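Local coordinates for archaeal flagellar ATP-binding protein FlaH (Methanocaldococcus jannaschii DSM 2661, PDB 4WIA) that is probably an ATP-binding accessory component of the archaellum, the archaeal flagellum, and may regulate its assembly, at residues A[143-146]-A[147-151]. Sequence-based numbering, arbitrary orientation.
Sequences DDLM and AFFKR
The carbonyl oxygen of Leu145 accepts a hydrogen bond from the amide N of Phe149 at 2.9 Å, almost straight (N-H...O 173°), and the same oxygen lies over one face of the Phe149 ring, 3.7 Å from the ring CG. On that same face Leu145 CG sits farther out, toward the rim, 4.0 Å from CE2 of Phe149, and Leu145 CD1 is as close to CZ of the same ring. The selenomethionine Met146 approaches differently, at the ring edge. Its chain bends at chi2 (-54°) and is almost eclipsed at chi3 (-4°), which carries CE back to 3.6 Å from CD2 of Phe149. These are i to i+4 and i to i+3 contacts on helix 142-153, which packs against the central sheet of a P-loop NTPase of the KaiC type; Phe149 is buried there against Leu29, Phe126, Ile159 and Cys161. Trimming Phe149 to an alanine would probably leave the Leu145 branch without its ring, Met146 CE with little more than CB beside it, and a gap toward the strands. Phe148 meets Tyr119 edge-to-face and touches Met113 of helix 108-114. Lys150 NZ is hydrogen-bonded to the carbonyl oxygen of Ser179, tying the helix to helix 170-179.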
ATOM      1  N   ASP A 143      -7.277 -37.924  -0.833  1.00 76.56           N
ATOM      2  CA  ASP A 143      -6.111 -37.958  -1.713  1.00 76.19           C
ATOM      3  C   ASP A 143      -6.392 -37.199  -3.015  1.00 73.24           C
ATOM      4  O   ASP A 143      -5.505 -36.547  -3.570  1.00 70.25           O
ATOM      5  CB  ASP A 143      -5.745 -39.414  -2.031  1.00 80.32           C
ATOM      6  CG  ASP A 143      -5.329 -40.181  -0.805  1.00 82.92           C
ATOM      7  OD1 ASP A 143      -4.423 -39.724  -0.076  1.00 83.60           O
ATOM      8  OD2 ASP A 143      -5.904 -41.249  -0.553  1.00 85.61           O
ATOM      9  N   ASP A 144      -7.631 -37.339  -3.511  1.00 71.69           N
ATOM     10  CA  ASP A 144      -8.054 -36.665  -4.753  1.00 71.40           C
ATOM     11  C   ASP A 144      -8.109 -35.181  -4.520  1.00 66.51           C
ATOM     12  O   ASP A 144      -7.694 -34.385  -5.352  1.00 67.50           O
ATOM     13  CB  ASP A 144      -9.449 -37.100  -5.199  1.00 72.06           C
ATOM     14  CG  ASP A 144      -9.544 -38.597  -5.534  1.00 76.80           C
ATOM     15  OD1 ASP A 144      -8.609 -39.179  -6.119  1.00 77.26           O
ATOM     16  OD2 ASP A 144     -10.595 -39.178  -5.224  1.00 76.49           O
ATOM     17  N   LEU A 145      -8.688 -34.808  -3.397  1.00 64.22           N
ATOM     18  CA  LEU A 145      -8.796 -33.409  -3.081  1.00 63.94           C
ATOM     19  C   LEU A 145      -7.414 -32.787  -2.915  1.00 61.99           C
ATOM     20  O   LEU A 145      -7.149 -31.698  -3.434  1.00 56.20           O
ATOM     21  CB  LEU A 145      -9.605 -33.220  -1.805  1.00 63.37           C
ATOM     22  CG  LEU A 145      -9.831 -31.773  -1.387  1.00 57.61           C
ATOM     23  CD1 LEU A 145     -10.772 -31.061  -2.353  1.00 56.85           C
ATOM     24  CD2 LEU A 145     -10.354 -31.776   0.036  1.00 56.49           C
HETATM   25  N   MSE A 146      -6.539 -33.507  -2.210  1.00 66.27           N
HETATM   26  CA  MSE A 146      -5.160 -33.027  -1.981  1.00 65.85           C
HETATM   27  C   MSE A 146      -4.446 -32.878  -3.295  1.00 63.95           C
HETATM   28  O   MSE A 146      -3.766 -31.906  -3.535  1.00 69.01           O
HETATM   29  CB  MSE A 146      -4.346 -33.914  -1.022  1.00 66.34           C
HETATM   30  CG  MSE A 146      -4.869 -33.925   0.422  1.00 66.91           C
HETATM   31 SE   MSE A 146      -5.101 -32.196   1.332  1.00 65.01          SE
HETATM   32  CE  MSE A 146      -4.357 -31.114  -0.136  1.00 61.51           C
ATOM     33  N   ALA A 147      -4.595 -33.857  -4.157  1.00 66.35           N
ATOM     34  CA  ALA A 147      -3.948 -33.822  -5.475  1.00 67.78           C
ATOM     35  C   ALA A 147      -4.430 -32.625  -6.271  1.00 65.15           C
ATOM     36  O   ALA A 147      -3.653 -31.998  -6.972  1.00 69.45           O
ATOM     37  CB  ALA A 147      -4.224 -35.127  -6.231  1.00 68.51           C
ATOM     38  N   PHE A 148      -5.714 -32.318  -6.156  1.00 61.98           N
ATOM     39  CA  PHE A 148      -6.265 -31.179  -6.834  1.00 57.68           C
ATOM     40  C   PHE A 148      -5.685 -29.866  -6.299  1.00 53.61           C
ATOM     41  O   PHE A 148      -5.292 -28.974  -7.060  1.00 49.57           O
ATOM     42  CB  PHE A 148      -7.786 -31.179  -6.667  1.00 55.78           C
ATOM     43  CG  PHE A 148      -8.406 -29.864  -7.046  1.00 53.29           C
ATOM     44  CD1 PHE A 148      -8.580 -29.539  -8.381  1.00 52.06           C
ATOM     45  CD2 PHE A 148      -8.665 -28.907  -6.083  1.00 52.49           C
ATOM     46  CE1 PHE A 148      -9.091 -28.332  -8.756  1.00 50.71           C
ATOM     47  CE2 PHE A 148      -9.195 -27.674  -6.445  1.00 52.15           C
ATOM     48  CZ  PHE A 148      -9.411 -27.382  -7.794  1.00 50.64           C
ATOM     49  N   PHE A 149      -5.681 -29.722  -4.978  1.00 55.30           N
ATOM     50  CA  PHE A 149      -5.028 -28.527  -4.339  1.00 53.47           C
ATOM     51  C   PHE A 149      -3.558 -28.365  -4.753  1.00 53.45           C
ATOM     52  O   PHE A 149      -3.115 -27.248  -5.038  1.00 50.02           O
ATOM     53  CB  PHE A 149      -5.116 -28.577  -2.810  1.00 52.33           C
ATOM     54  CG  PHE A 149      -6.477 -28.265  -2.248  1.00 50.49           C
ATOM     55  CD1 PHE A 149      -7.464 -27.674  -3.002  1.00 50.10           C
ATOM     56  CD2 PHE A 149      -6.754 -28.604  -0.942  1.00 51.24           C
ATOM     57  CE1 PHE A 149      -8.691 -27.424  -2.471  1.00 50.15           C
ATOM     58  CE2 PHE A 149      -7.982 -28.329  -0.386  1.00 50.90           C
ATOM     59  CZ  PHE A 149      -8.947 -27.721  -1.145  1.00 52.55           C
ATOM     60  N   LYS A 150      -2.829 -29.469  -4.788  1.00 55.63           N
ATOM     61  CA  LYS A 150      -1.431 -29.450  -5.272  1.00 63.58           C
ATOM     62  C   LYS A 150      -1.265 -28.928  -6.713  1.00 61.57           C
ATOM     63  O   LYS A 150      -0.299 -28.261  -7.041  1.00 61.21           O
ATOM     64  CB  LYS A 150      -0.788 -30.849  -5.138  1.00 69.28           C
ATOM     65  CG  LYS A 150      -0.433 -31.185  -3.699  1.00 74.44           C
ATOM     66  CD  LYS A 150       0.318 -30.072  -2.969  1.00 77.39           C
ATOM     67  CE  LYS A 150       0.516 -30.550  -1.529  1.00 79.18           C
ATOM     68  NZ  LYS A 150       1.730 -30.131  -0.827  1.00 79.78           N
ATOM     69  N   ARG A 151      -2.240 -29.246  -7.536  1.00 60.93           N
ATOM     70  CA  ARG A 151      -2.325 -28.818  -8.910  1.00 62.50           C
ATOM     71  C   ARG A 151      -2.553 -27.305  -8.949  1.00 59.25           C
ATOM     72  O   ARG A 151      -1.872 -26.583  -9.670  1.00 61.02           O
ATOM     73  CB  ARG A 151      -3.508 -29.601  -9.540  1.00 67.43           C
ATOM     74  CG  ARG A 151      -3.254 -30.322 -10.827  1.00 75.46           C
ATOM     75  CD  ARG A 151      -3.858 -31.755 -10.820  1.00 80.93           C
ATOM     76  NE  ARG A 151      -5.335 -31.786 -10.703  1.00 79.67           N
ATOM     77  CZ  ARG A 151      -6.074 -32.773 -10.170  1.00 74.49           C
ATOM     78  NH1 ARG A 151      -7.402 -32.635 -10.103  1.00 71.91           N
ATOM     79  NH2 ARG A 151      -5.506 -33.889  -9.692  1.00 74.66           N
TER